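Local atomic coordinates of group II chitinase (Ostrinia furnacalis, PDB entry 6JAV), a protein that probably hydrolyses internal glycosidic bonds of chitin through this family 18 catalytic domain, one part of a much longer chitin-binding protein. Residues D88-K93 / C132-C137; A105-H110 / H153-V158; K206-V211 / Q253-E258. One frame throughout, in Å; residues are numbered along the deposited sequence.

Contact 1. Residues D88-K93 / C132-C137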
ATOM      1  N   ASP A  88       4.019  -1.055 -13.347  1.00 11.77           N
ATOM      2  CA  ASP A  88       5.402  -1.080 -13.821  1.00 10.94           C
ATOM      3  C   ASP A  88       6.075  -2.422 -13.599  1.00 12.78           C
ATOM      4  O   ASP A  88       7.143  -2.666 -14.182  1.00 13.37           O
ATOM      5  CB  ASP A  88       6.227   0.019 -13.152  1.00 14.37           C
ATOM      6  CG  ASP A  88       7.346   0.533 -14.066  1.00 12.76           C
ATOM      7  OD1 ASP A  88       7.074   0.746 -15.275  1.00 15.51           O
ATOM      8  OD2 ASP A  88       8.487   0.715 -13.590  1.00 12.17           O
ATOM      9  N   SER A  89       5.459  -3.308 -12.827  1.00 12.60           N
ATOM     10  CA  SER A  89       6.044  -4.608 -12.500  1.00 11.70           C
ATOM     11  C   SER A  89       5.591  -5.723 -13.438  1.00 16.19           C
ATOM     12  O   SER A  89       5.896  -6.895 -13.173  1.00 18.20           O
ATOM     13  CB  SER A  89       5.704  -4.973 -11.048  1.00 11.99           C
ATOM     14  OG  SER A  89       6.237  -4.026 -10.120  1.00 11.82           O
ATOM     15  N   ALA A  90       4.885  -5.390 -14.534  1.00 13.63           N
ATOM     16  CA  ALA A  90       4.302  -6.418 -15.398  1.00 20.95           C
ATOM     17  C   ALA A  90       5.354  -7.300 -16.061  1.00 30.67           C
ATOM     18  O   ALA A  90       5.156  -8.513 -16.202  1.00 32.81           O
ATOM     19  CB  ALA A  90       3.409  -5.769 -16.456  1.00 18.00           C
ATOM     20  N   GLY A  91       6.451  -6.723 -16.512  1.00 22.06           N
ATOM     21  CA  GLY A  91       7.375  -7.565 -17.272  1.00 26.10           C
ATOM     22  C   GLY A  91       8.663  -8.003 -16.586  1.00 18.02           C
ATOM     23  O   GLY A  91       8.726  -8.156 -15.359  1.00 18.74           O
ATOM     24  N   ASP A  92       9.699  -8.212 -17.388  1.00 16.78           N
ATOM     25  CA  ASP A  92      10.992  -8.646 -16.868  1.00 15.09           C
ATOM     26  C   ASP A  92      11.970  -7.513 -16.567  1.00 14.30           C
ATOM     27  O   ASP A  92      13.101  -7.807 -16.171  1.00 12.60           O
ATOM     28  CB  ASP A  92      11.661  -9.645 -17.830  1.00 15.61           C
ATOM     29  CG  ASP A  92      12.149  -8.999 -19.133  1.00 23.41           C
ATOM     30  OD1 ASP A  92      12.015  -7.772 -19.334  1.00 18.00           O
ATOM     31  OD2 ASP A  92      12.676  -9.755 -19.978  1.00 28.57           O
ATOM     32  N   LYS A  93      11.598  -6.235 -16.691  1.00 12.84           N
ATOM     33  CA  LYS A  93      12.644  -5.208 -16.668  1.00 12.59           C
ATOM     34  C   LYS A  93      13.333  -5.071 -15.307  1.00 12.33           C
ATOM     35  O   LYS A  93      14.547  -4.813 -15.261  1.00 11.81           O
ATOM     36  CB  LYS A  93      12.151  -3.859 -17.189  1.00 14.49           C
ATOM     37  CG  LYS A  93      11.115  -3.188 -16.321  1.00 14.64           C
ATOM     38  CD  LYS A  93      10.726  -1.861 -16.959  1.00 14.78           C
ATOM     39  CE  LYS A  93       9.544  -1.275 -16.218  1.00 15.65           C
ATOM     40  NZ  LYS A  93       9.130   0.059 -16.842  1.00 15.42           N
ATOM     41  N   CYS A 132       8.352 -13.447  -8.107  1.00 11.23           N
ATOM     42  CA  CYS A 132       6.933 -13.610  -8.411  1.00 12.20           C
ATOM     43  C   CYS A 132       6.380 -12.341  -9.053  1.00 11.74           C
ATOM     44  O   CYS A 132       5.674 -11.539  -8.418  1.00 12.66           O
ATOM     45  CB  CYS A 132       6.180 -13.958  -7.140  1.00 12.98           C
ATOM     46  SG  CYS A 132       6.971 -15.317  -6.221  1.00 15.88           S
ATOM     47  N   TRP A 133       6.696 -12.171 -10.345  1.00 11.81           N
ATOM     48  CA  TRP A 133       6.301 -10.972 -11.078  1.00 12.30           C
ATOM     49  C   TRP A 133       4.787 -10.903 -11.119  1.00 14.83           C
ATOM     50  O   TRP A 133       4.131 -11.840 -11.583  1.00 13.86           O
ATOM     51  CB  TRP A 133       6.844 -10.998 -12.504  1.00 13.60           C
ATOM     52  CG  TRP A 133       8.329 -11.224 -12.626  1.00 12.91           C
ATOM     53  CD1 TRP A 133       9.279 -11.155 -11.643  1.00 13.12           C
ATOM     54  CD2 TRP A 133       9.011 -11.558 -13.826  1.00 13.98           C
ATOM     55  NE1 TRP A 133      10.534 -11.428 -12.180  1.00 12.15           N
ATOM     56  CE2 TRP A 133      10.381 -11.692 -13.517  1.00 12.28           C
ATOM     57  CE3 TRP A 133       8.589 -11.763 -15.149  1.00 16.24           C
ATOM     58  CZ2 TRP A 133      11.335 -12.024 -14.482  1.00 11.95           C
ATOM     59  CZ3 TRP A 133       9.532 -12.090 -16.099  1.00 15.10           C
ATOM     60  CH2 TRP A 133      10.889 -12.214 -15.770  1.00 15.49           C
ATOM     61  N   GLN A 134       4.223  -9.806 -10.608  1.00 13.07           N
ATOM     62  CA  GLN A 134       2.763  -9.701 -10.456  1.00 13.28           C
ATOM     63  C   GLN A 134       2.151 -10.959  -9.823  1.00 13.98           C
ATOM     64  O   GLN A 134       1.107 -11.462 -10.263  1.00 15.83           O
ATOM     65  CB  GLN A 134       2.080  -9.301 -11.765  1.00 12.45           C
ATOM     66  CG  GLN A 134       2.355  -7.820 -12.116  1.00 14.50           C
ATOM     67  CD  GLN A 134       1.556  -7.338 -13.312  1.00 15.97           C
ATOM     68  OE1 GLN A 134       1.083  -8.143 -14.134  1.00 21.69           O
ATOM     69  NE2 GLN A 134       1.393  -6.019 -13.424  1.00 14.56           N
ATOM     70  N   VAL A 135       2.809 -11.461  -8.776  1.00 12.96           N
ATOM     71  CA  VAL A 135       2.381 -12.579  -7.926  1.00 14.07           C
ATOM     72  C   VAL A 135       2.583 -13.945  -8.574  1.00 16.67           C
ATOM     73  O   VAL A 135       2.370 -14.972  -7.926  1.00 25.06           O
ATOM     74  CB  VAL A 135       0.970 -12.403  -7.304  1.00 16.72           C
ATOM     75  CG1 VAL A 135       0.770 -13.356  -6.116  1.00 23.71           C
ATOM     76  CG2 VAL A 135       0.764 -10.960  -6.799  1.00 18.07           C
ATOM     77  N   ASP A 136       3.074 -13.990  -9.813  1.00 15.71           N
ATOM     78  CA  ASP A 136       3.230 -15.282 -10.503  1.00 16.63           C
ATOM     79  C   ASP A 136       4.656 -15.793 -10.281  1.00 15.55           C
ATOM     80  O   ASP A 136       5.586 -15.394 -10.982  1.00 15.05           O
ATOM     81  CB  ASP A 136       2.905 -15.128 -11.979  1.00 16.98           C
ATOM     82  CG  ASP A 136       2.846 -16.462 -12.711  1.00 23.06           C
ATOM     83  OD1 ASP A 136       3.368 -17.480 -12.184  1.00 20.98           O
ATOM     84  OD2 ASP A 136       2.291 -16.469 -13.821  1.00 25.75           O
ATOM     85  N   CYS A 137       4.810 -16.714  -9.333  1.00 18.47           N
ATOM     86  CA  CYS A 137       6.132 -17.225  -8.985  1.00 19.61           C
ATOM     87  C   CYS A 137       6.754 -18.090 -10.076  1.00 20.29           C
ATOM     88  O   CYS A 137       7.955 -18.373  -9.996  1.00 23.54           O
ATOM     89  CB  CYS A 137       6.078 -17.954  -7.643  1.00 21.43           C
ATOM     90  SG  CYS A 137       5.629 -16.869  -6.223  1.00 24.59           S
TER

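Contact 2. Residues A105-H110 / H153-V158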
ATOM      1  N   ALA A 105      24.907  -0.887 -10.877  1.00 11.44           N
ATOM      2  CA  ALA A 105      25.840   0.159 -10.480  1.00 13.38           C
ATOM      3  C   ALA A 105      25.523   1.476 -11.171  1.00 12.58           C
ATOM      4  O   ALA A 105      25.602   2.543 -10.551  1.00 13.82           O
ATOM      5  CB  ALA A 105      27.271  -0.291 -10.792  1.00 15.02           C
ATOM      6  N   LYS A 106      25.129   1.421 -12.445  1.00 12.46           N
ATOM      7  CA  LYS A 106      24.703   2.628 -13.141  1.00 13.39           C
ATOM      8  C   LYS A 106      23.407   3.177 -12.545  1.00 12.90           C
ATOM      9  O   LYS A 106      23.277   4.386 -12.294  1.00 13.55           O
ATOM     10  CB  LYS A 106      24.517   2.294 -14.616  1.00 13.66           C
ATOM     11  CG  LYS A 106      24.137   3.518 -15.464  1.00 18.77           C
ATOM     12  CD  LYS A 106      24.072   3.168 -16.955  1.00 23.35           C
ATOM     13  CE  LYS A 106      22.635   2.883 -17.395  1.00 44.88           C
ATOM     14  NZ  LYS A 106      22.418   2.792 -18.882  1.00 39.60           N
ATOM     15  N   PHE A 107      22.441   2.288 -12.304  1.00 12.04           N
ATOM     16  CA  PHE A 107      21.150   2.702 -11.767  1.00 11.27           C
ATOM     17  C   PHE A 107      21.307   3.439 -10.447  1.00 12.49           C
ATOM     18  O   PHE A 107      20.653   4.467 -10.211  1.00 11.53           O
ATOM     19  CB  PHE A 107      20.267   1.464 -11.584  1.00 10.47           C
ATOM     20  CG  PHE A 107      19.021   1.741 -10.793  1.00 11.29           C
ATOM     21  CD1 PHE A 107      17.857   2.161 -11.424  1.00 11.42           C
ATOM     22  CD2 PHE A 107      19.011   1.585  -9.408  1.00 12.86           C
ATOM     23  CE1 PHE A 107      16.695   2.429 -10.668  1.00 12.51           C
ATOM     24  CE2 PHE A 107      17.866   1.869  -8.657  1.00 13.26           C
ATOM     25  CZ  PHE A 107      16.713   2.281  -9.300  1.00 14.98           C
ATOM     26  N   VAL A 108      22.161   2.927  -9.556  1.00 11.54           N
ATOM     27  CA  VAL A 108      22.226   3.462  -8.200  1.00 11.23           C
ATOM     28  C   VAL A 108      22.712   4.908  -8.200  1.00 12.21           C
ATOM     29  O   VAL A 108      22.150   5.767  -7.512  1.00 12.34           O
ATOM     30  CB  VAL A 108      23.090   2.541  -7.318  1.00 13.71           C
ATOM     31  CG1 VAL A 108      23.510   3.250  -6.043  1.00 19.98           C
ATOM     32  CG2 VAL A 108      22.346   1.220  -7.017  1.00 13.39           C
ATOM     33  N   GLN A 109      23.782   5.202  -8.949  1.00 11.39           N
ATOM     34  CA  GLN A 109      24.308   6.560  -8.893  1.00 12.34           C
ATOM     35  C   GLN A 109      23.332   7.547  -9.513  1.00 12.27           C
ATOM     36  O   GLN A 109      23.166   8.670  -9.013  1.00 14.15           O
ATOM     37  CB  GLN A 109      25.658   6.647  -9.611  1.00 15.22           C
ATOM     38  CG  GLN A 109      26.755   5.758  -9.008  1.00 16.05           C
ATOM     39  CD  GLN A 109      27.039   6.053  -7.548  1.00 18.89           C
ATOM     40  OE1 GLN A 109      26.964   7.203  -7.098  1.00 22.32           O
ATOM     41  NE2 GLN A 109      27.366   5.012  -6.799  1.00 21.64           N
ATOM     42  N   HIS A 110      22.668   7.141 -10.596  1.00 12.49           N
ATOM     43  CA  HIS A 110      21.691   8.032 -11.209  1.00 12.86           C
ATOM     44  C   HIS A 110      20.483   8.231 -10.294  1.00 12.10           C
ATOM     45  O   HIS A 110      19.941   9.340 -10.211  1.00 13.30           O
ATOM     46  CB  HIS A 110      21.267   7.477 -12.558  1.00 13.28           C
ATOM     47  CG  HIS A 110      20.123   8.224 -13.162  1.00 19.99           C
ATOM     48  ND1 HIS A 110      18.812   8.002 -12.790  1.00 21.99           N
ATOM     49  CD2 HIS A 110      20.093   9.216 -14.086  1.00 27.53           C
ATOM     50  CE1 HIS A 110      18.022   8.809 -13.478  1.00 23.91           C
ATOM     51  NE2 HIS A 110      18.776   9.564 -14.261  1.00 23.09           N
ATOM     52  N   HIS A 153      21.450  -3.382  -0.947  1.00 11.00           N
ATOM     53  CA  HIS A 153      22.729  -3.042  -0.344  1.00 11.33           C
ATOM     54  C   HIS A 153      23.392  -1.874  -1.073  1.00 10.54           C
ATOM     55  O   HIS A 153      23.888  -0.930  -0.440  1.00 12.39           O
ATOM     56  CB  HIS A 153      23.670  -4.235  -0.341  1.00 11.14           C
ATOM     57  CG  HIS A 153      25.055  -3.793  -0.006  1.00 12.54           C
ATOM     58  ND1 HIS A 153      26.079  -3.789  -0.928  1.00 14.88           N
ATOM     59  CD2 HIS A 153      25.535  -3.171   1.099  1.00 14.02           C
ATOM     60  CE1 HIS A 153      27.153  -3.243  -0.376  1.00 18.91           C
ATOM     61  NE2 HIS A 153      26.851  -2.876   0.858  1.00 16.45           N
ATOM     62  N   GLU A 154      23.400  -1.921  -2.406  1.00 11.65           N
ATOM     63  CA  GLU A 154      24.118  -0.901  -3.167  1.00 10.99           C
ATOM     64  C   GLU A 154      23.444   0.457  -3.043  1.00 11.79           C
ATOM     65  O   GLU A 154      24.123   1.495  -2.973  1.00 13.24           O
ATOM     66  CB  GLU A 154      24.260  -1.356  -4.619  1.00 10.64           C
ATOM     67  CG  GLU A 154      25.196  -2.583  -4.688  1.00 12.43           C
ATOM     68  CD  GLU A 154      24.943  -3.545  -5.824  1.00 18.50           C
ATOM     69  OE1 GLU A 154      24.294  -3.157  -6.822  1.00 18.63           O
ATOM     70  OE2 GLU A 154      25.416  -4.706  -5.714  1.00 15.95           O
ATOM     71  N   LEU A 155      22.109   0.469  -2.982  1.00 10.58           N
ATOM     72  CA  LEU A 155      21.410   1.728  -2.712  1.00 10.94           C
ATOM     73  C   LEU A 155      21.704   2.231  -1.305  1.00 10.84           C
ATOM     74  O   LEU A 155      21.958   3.424  -1.106  1.00 12.66           O
ATOM     75  CB  LEU A 155      19.902   1.530  -2.882  1.00  9.61           C
ATOM     76  CG  LEU A 155      19.414   1.443  -4.325  1.00  9.77           C
ATOM     77  CD1 LEU A 155      17.989   0.887  -4.381  1.00 10.50           C
ATOM     78  CD2 LEU A 155      19.479   2.825  -5.006  1.00 11.41           C
ATOM     79  N   SER A 156      21.609   1.342  -0.309  1.00 11.24           N
ATOM     80  CA  SER A 156      21.898   1.733   1.071  1.00 14.29           C
ATOM     81  C   SER A 156      23.289   2.350   1.185  1.00 13.02           C
ATOM     82  O   SER A 156      23.482   3.367   1.871  1.00 14.05           O
ATOM     83  CB  SER A 156      21.789   0.513   1.962  1.00 11.96           C
ATOM     84  OG  SER A 156      22.026   0.909   3.313  1.00 14.88           O
ATOM     85  N   ALA A 157      24.261   1.772   0.488  1.00 13.72           N
ATOM     86  CA  ALA A 157      25.643   2.227   0.619  1.00 14.42           C
ATOM     87  C   ALA A 157      25.835   3.647   0.111  1.00 19.21           C
ATOM     88  O   ALA A 157      26.751   4.343   0.573  1.00 22.98           O
ATOM     89  CB  ALA A 157      26.559   1.248  -0.126  1.00 15.16           C
ATOM     90  N   VAL A 158      25.004   4.101  -0.822  1.00 14.37           N
ATOM     91  CA  VAL A 158      25.056   5.481  -1.290  1.00 17.26           C
ATOM     92  C   VAL A 158      24.108   6.387  -0.511  1.00 19.71           C
ATOM     93  O   VAL A 158      24.447   7.532  -0.196  1.00 20.77           O
ATOM     94  CB  VAL A 158      24.786   5.543  -2.799  1.00 18.49           C
ATOM     95  CG1 VAL A 158      24.805   6.992  -3.260  1.00 23.83           C
ATOM     96  CG2 VAL A 158      25.827   4.719  -3.563  1.00 21.51           C
TER

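Contact 3. Residues K206-V211 / Q253-E258. Unlike the reference sequence in segment 253-258: E258 (reference Gly).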
ATOM      1  N   LYS A 206     -12.447 -15.731  -7.833  1.00 19.38           N
ATOM      2  CA  LYS A 206     -13.724 -16.260  -8.324  1.00 21.90           C
ATOM      3  C   LYS A 206     -14.734 -16.520  -7.209  1.00 21.60           C
ATOM      4  O   LYS A 206     -15.728 -17.240  -7.407  1.00 20.36           O
ATOM      5  CB  LYS A 206     -13.545 -17.493  -9.223  1.00 22.28           C
ATOM      6  CG  LYS A 206     -12.547 -17.292 -10.358  1.00 24.45           C
ATOM      7  CD  LYS A 206     -12.880 -16.092 -11.210  1.00 35.41           C
ATOM      8  CE  LYS A 206     -14.205 -16.281 -11.931  1.00 39.25           C
ATOM      9  NZ  LYS A 206     -14.926 -14.995 -12.155  1.00 39.37           N
ATOM     10  N   LYS A 207     -14.520 -15.939  -6.035  1.00 17.28           N
ATOM     11  CA  LYS A 207     -15.496 -16.000  -4.962  1.00 18.92           C
ATOM     12  C   LYS A 207     -15.237 -14.808  -4.056  1.00 17.87           C
ATOM     13  O   LYS A 207     -14.161 -14.205  -4.113  1.00 17.53           O
ATOM     14  CB  LYS A 207     -15.430 -17.330  -4.197  1.00 17.64           C
ATOM     15  CG  LYS A 207     -14.096 -17.611  -3.528  1.00 21.36           C
ATOM     16  CD  LYS A 207     -14.120 -18.972  -2.818  1.00 24.16           C
ATOM     17  CE  LYS A 207     -12.872 -19.195  -1.989  1.00 29.92           C
ATOM     18  NZ  LYS A 207     -12.801 -20.622  -1.567  1.00 43.36           N
ATOM     19  N   THR A 208     -16.235 -14.453  -3.250  1.00 15.80           N
ATOM     20  CA  THR A 208     -16.104 -13.273  -2.392  1.00 13.97           C
ATOM     21  C   THR A 208     -15.160 -13.544  -1.230  1.00 17.95           C
ATOM     22  O   THR A 208     -15.036 -14.672  -0.741  1.00 16.67           O
ATOM     23  CB  THR A 208     -17.465 -12.827  -1.852  1.00 14.76           C
ATOM     24  OG1 THR A 208     -18.070 -13.896  -1.108  1.00 16.29           O
ATOM     25  CG2 THR A 208     -18.369 -12.394  -2.992  1.00 16.12           C
ATOM     26  N   GLY A 209     -14.488 -12.489  -0.786  1.00 15.14           N
ATOM     27  CA  GLY A 209     -13.630 -12.569   0.385  1.00 14.21           C
ATOM     28  C   GLY A 209     -13.238 -11.163   0.780  1.00 11.66           C
ATOM     29  O   GLY A 209     -13.522 -10.195   0.060  1.00 13.66           O
ATOM     30  N   HIS A 210     -12.591 -11.056   1.938  1.00 12.14           N
ATOM     31  CA  HIS A 210     -12.239  -9.740   2.460  1.00 10.37           C
ATOM     32  C   HIS A 210     -10.896  -9.245   1.931  1.00 12.06           C
ATOM     33  O   HIS A 210      -9.902  -9.969   1.973  1.00 11.31           O
ATOM     34  CB  HIS A 210     -12.225  -9.706   3.986  1.00 10.80           C
ATOM     35  CG  HIS A 210     -12.446  -8.336   4.505  1.00 10.65           C
ATOM     36  ND1 HIS A 210     -11.434  -7.393   4.579  1.00 10.80           N
ATOM     37  CD2 HIS A 210     -13.579  -7.709   4.890  1.00 10.77           C
ATOM     38  CE1 HIS A 210     -11.936  -6.253   5.013  1.00 10.17           C
ATOM     39  NE2 HIS A 210     -13.242  -6.414   5.204  1.00 12.24           N
ATOM     40  N   VAL A 211     -10.865  -7.979   1.485  1.00  9.81           N
ATOM     41  CA  VAL A 211      -9.617  -7.350   1.039  1.00 10.83           C
ATOM     42  C   VAL A 211      -8.471  -7.504   2.048  1.00  9.64           C
ATOM     43  O   VAL A 211      -7.303  -7.608   1.655  1.00 10.62           O
ATOM     44  CB  VAL A 211      -9.878  -5.876   0.649  1.00 11.36           C
ATOM     45  CG1 VAL A 211     -10.406  -5.045   1.808  1.00 11.05           C
ATOM     46  CG2 VAL A 211      -8.597  -5.240   0.044  1.00 10.99           C
ATOM     47  N   GLN A 253     -12.252  -4.127  -2.283  1.00 11.19           N
ATOM     48  CA  GLN A 253     -12.312  -4.992  -3.450  1.00 10.84           C
ATOM     49  C   GLN A 253     -13.769  -5.324  -3.733  1.00 11.92           C
ATOM     50  O   GLN A 253     -14.516  -5.730  -2.826  1.00 12.24           O
ATOM     51  CB  GLN A 253     -11.518  -6.278  -3.217  1.00 11.88           C
ATOM     52  CG  GLN A 253     -10.001  -6.055  -3.214  1.00 11.73           C
ATOM     53  CD  GLN A 253      -9.394  -5.890  -4.604  1.00 14.29           C
ATOM     54  OE1 GLN A 253     -10.002  -6.237  -5.631  1.00 15.45           O
ATOM     55  NE2 GLN A 253      -8.165  -5.366  -4.650  1.00 15.97           N
ATOM     56  N   SER A 254     -14.177  -5.126  -4.985  1.00 12.19           N
ATOM     57  CA  SER A 254     -15.569  -5.320  -5.367  1.00 11.52           C
ATOM     58  C   SER A 254     -15.718  -6.504  -6.308  1.00 13.87           C
ATOM     59  O   SER A 254     -14.790  -6.886  -7.024  1.00 14.26           O
ATOM     60  CB  SER A 254     -16.127  -4.064  -6.041  1.00 12.59           C
ATOM     61  OG  SER A 254     -15.516  -3.930  -7.297  1.00 13.09           O
ATOM     62  N   PHE A 255     -16.923  -7.069  -6.302  1.00 13.32           N
ATOM     63  CA  PHE A 255     -17.196  -8.337  -6.970  1.00 13.18           C
ATOM     64  C   PHE A 255     -18.601  -8.286  -7.561  1.00 13.66           C
ATOM     65  O   PHE A 255     -19.508  -7.699  -6.967  1.00 15.05           O
ATOM     66  CB  PHE A 255     -17.196  -9.513  -5.968  1.00 15.53           C
ATOM     67  CG  PHE A 255     -15.921  -9.681  -5.150  1.00 14.69           C
ATOM     68  CD1 PHE A 255     -15.657  -8.842  -4.070  1.00 14.22           C
ATOM     69  CD2 PHE A 255     -15.048 -10.734  -5.401  1.00 14.65           C
ATOM     70  CE1 PHE A 255     -14.520  -9.001  -3.295  1.00 14.86           C
ATOM     71  CE2 PHE A 255     -13.903 -10.903  -4.617  1.00 14.92           C
ATOM     72  CZ  PHE A 255     -13.653 -10.051  -3.556  1.00 14.92           C
ATOM     73  N   THR A 256     -18.771  -8.912  -8.732  1.00 14.62           N
ATOM     74  CA  THR A 256     -20.098  -9.199  -9.287  1.00 18.21           C
ATOM     75  C   THR A 256     -20.439 -10.641  -8.924  1.00 17.10           C
ATOM     76  O   THR A 256     -19.764 -11.575  -9.372  1.00 19.79           O
ATOM     77  CB  THR A 256     -20.119  -8.962 -10.797  1.00 18.43           C
ATOM     78  OG1 THR A 256     -19.906  -7.563 -11.072  1.00 18.46           O
ATOM     79  CG2 THR A 256     -21.499  -9.347 -11.377  1.00 21.16           C
ATOM     80  N   ILE A 257     -21.429 -10.811  -8.066  1.00 18.09           N
ATOM     81  CA  ILE A 257     -21.765 -12.141  -7.564  1.00 21.55           C
ATOM     82  C   ILE A 257     -22.693 -12.836  -8.546  1.00 23.88           C
ATOM     83  O   ILE A 257     -23.514 -12.205  -9.220  1.00 25.90           O
ATOM     84  CB  ILE A 257     -22.327 -12.127  -6.130  1.00 20.84           C
ATOM     85  CG1 ILE A 257     -23.551 -11.228  -6.033  1.00 22.99           C
ATOM     86  CG2 ILE A 257     -21.242 -11.659  -5.156  1.00 22.52           C
ATOM     87  CD1 ILE A 257     -24.221 -11.249  -4.672  1.00 28.66           C
ATOM     88  N   GLU A 258     -22.535 -14.161  -8.633  1.00 28.27           N
ATOM     89  CA  GLU A 258     -23.299 -14.951  -9.593  1.00 34.09           C
ATOM     90  C   GLU A 258     -24.781 -14.965  -9.278  1.00 38.26           C
ATOM     91  O   GLU A 258     -25.592 -15.190 -10.183  1.00 45.55           O
ATOM     92  CB  GLU A 258     -22.794 -16.389  -9.607  1.00 32.34           C
ATOM     93  CG  GLU A 258     -21.533 -16.586 -10.414  1.00 34.53           C
ATOM     94  CD  GLU A 258     -21.226 -18.050 -10.637  1.00 53.67           C
ATOM     95  OE1 GLU A 258     -21.998 -18.900 -10.140  1.00 59.93           O
ATOM     96  OE2 GLU A 258     -20.206 -18.347 -11.295  1.00 50.36           O
TER

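Contact 1. Residues D88-K93 / C132-C137
The indole of W133 lies against the backbone of G91 and D92, and W133 buries more surface here than any other residue of the contact. D92 CA sits over one face of the six-membered ring, 4.0 Å from its centroid and 22° off the normal, a CH-pi contact displaced toward the rim. D92 CB comes down on the same benzo part of the indole, 3.4 Å from W133 CH2. G91 O stands above that face too, 3.6 Å from W133 CE3. The indole's own polar atom is engaged elsewhere, NE1 bonding D144.

Van der Waals contact of an amide makes the second group. With CG beside its backbone N (chi1 -72°) and the chain extended beyond, Q134 reaches alongside A90, where NE2 approaches A90 CA at 3.5 Å; the amide's hydrogen bond goes to W86 O. The Q134 side chain comes within about 6 Å of the bound inhibitor. No hydrogen bond joins the two segments.

Each segment is braced internally, one by a disulfide and the other by a salt bridge. The C132 SG–C137 SG disulfide (2.0 Å) clamps the type I' turn W133–D136, while K93 NZ meets D88 OD1 at 2.7 Å, on the syn side but 34° out of the carboxylate plane.

Both loops follow barrel strands, 78-84 and 122-126, which pair in parallel; they lead into helices 93-98 and 143-159, and helix 174-180 packs on C132 and V135.

Contact 2. Residues A105-H110 / H153-V158
V108 meets L155 and V158 where two neighbouring helices of the TIM barrel, 101-118 and 143-159, pack side by side. Their segment axes approach to 9.6 Å and run in nearly the same sense, with a signed crossing angle of -34°, consistent with helices that both follow parallel strands around a barrel.

The tight part centres on V108, whose two methyls divide the work. CG1, anti to the backbone N (chi1 164°), is directed at the C-terminal end of the facing segment: it lies 3.7 Å from V158 CG2 and 3.6 Å from the backbone carbonyl E154 O. The other methyl, CG2, sits beside L155, 3.9 Å from its CD2, and also reaches E154 CB. The same L155 branch continues to F107, coming within 4.1 Å of ring atom CE2 from an oblique direction. L155 therefore bridges V108 and F107 with a single methyl. On its barrel side L155 also touches L123 and L125 of strand 122-126, so the apolar seam continues inward from the helix pair to the strands.

Toward solvent the contact thins and becomes polar. E154 places only the base of its side chain against V108; its carboxylate extends along the helix pair to a salt bridge with R104, one residue ahead of the segment 105-110 on the same helix. This ion pair gives the two helices a polar link just beyond the apolar patch. No hydrogen bond connects the two segments themselves. Q109 is exposed and its CB points off the contact, yet a bend at chi2 (-58°) brings NE2 back to V158, the two side chains crossing at about a right angle, with NE2 3.6 Å from V158 CG2.

Contact 3. Residues K206-V211 / Q253-E258
Much of this buried contact is the F255 ring lying against the extended backbone of residues 207-209. T208 CA stands over one ring face, 4.1 Å from the centroid and 19° off the normal, a CH-pi contact offset toward the rim. Two carbonyls come in obliquely: K207 O is 3.4 Å from F255 CE2, and G209 O is 3.6 Å from F255 CZ. At one end of the ring T208 CG2 meets I257 CG2 at 3.7 Å; at the other, V211 CG2 packs on Q253 CG at 3.6 Å, the two side chains crossing at about a right angle. The chain directions differ by 160°, but no hydrogen bond joins the segments.

A second shell fixes these groups. S321 OG bonds both G209 O and V211 N, and T208 OG1 is held by G264 O and I267 N, tying the backbone over this face. W319 meets the F255 ring with planes about 85° apart. A bend at chi2 turns the Q253 amide away from V211, and its NE2 bonds D199 of the inhibitor pocket.

Strand 244-257 starts in the family 18 TIM barrel; its far end packs against the loop after strand 192-195, the Q253 side chain about 6 Å from the inhibitor, and pairs with strand 318-321 through Q253 and S321, consistent with the alpha+beta insertion of many family 18 chitinases.

From the N terminus, segment 88-93 comes first, after strand 78-84, followed by 105-110 on helix 101-118. The chain then passes through strand 122-126 to 132-137, which closes contact 1, and on to 153-158 in helix 143-159, which closes contact 2. The two loops cross, since their segments alternate: contact 1 joins the loops after two adjacent barrel strands, contact 2 the helices that follow them, with centres 22 Å apart. Contact 3 comes later in series, closing the span from the loop after strand 192-195 to strand 244-257. It lies across the chain's centre from contact 2, 42 Å between centres, whereas contacts 1 and 3 both approach the inhibitor.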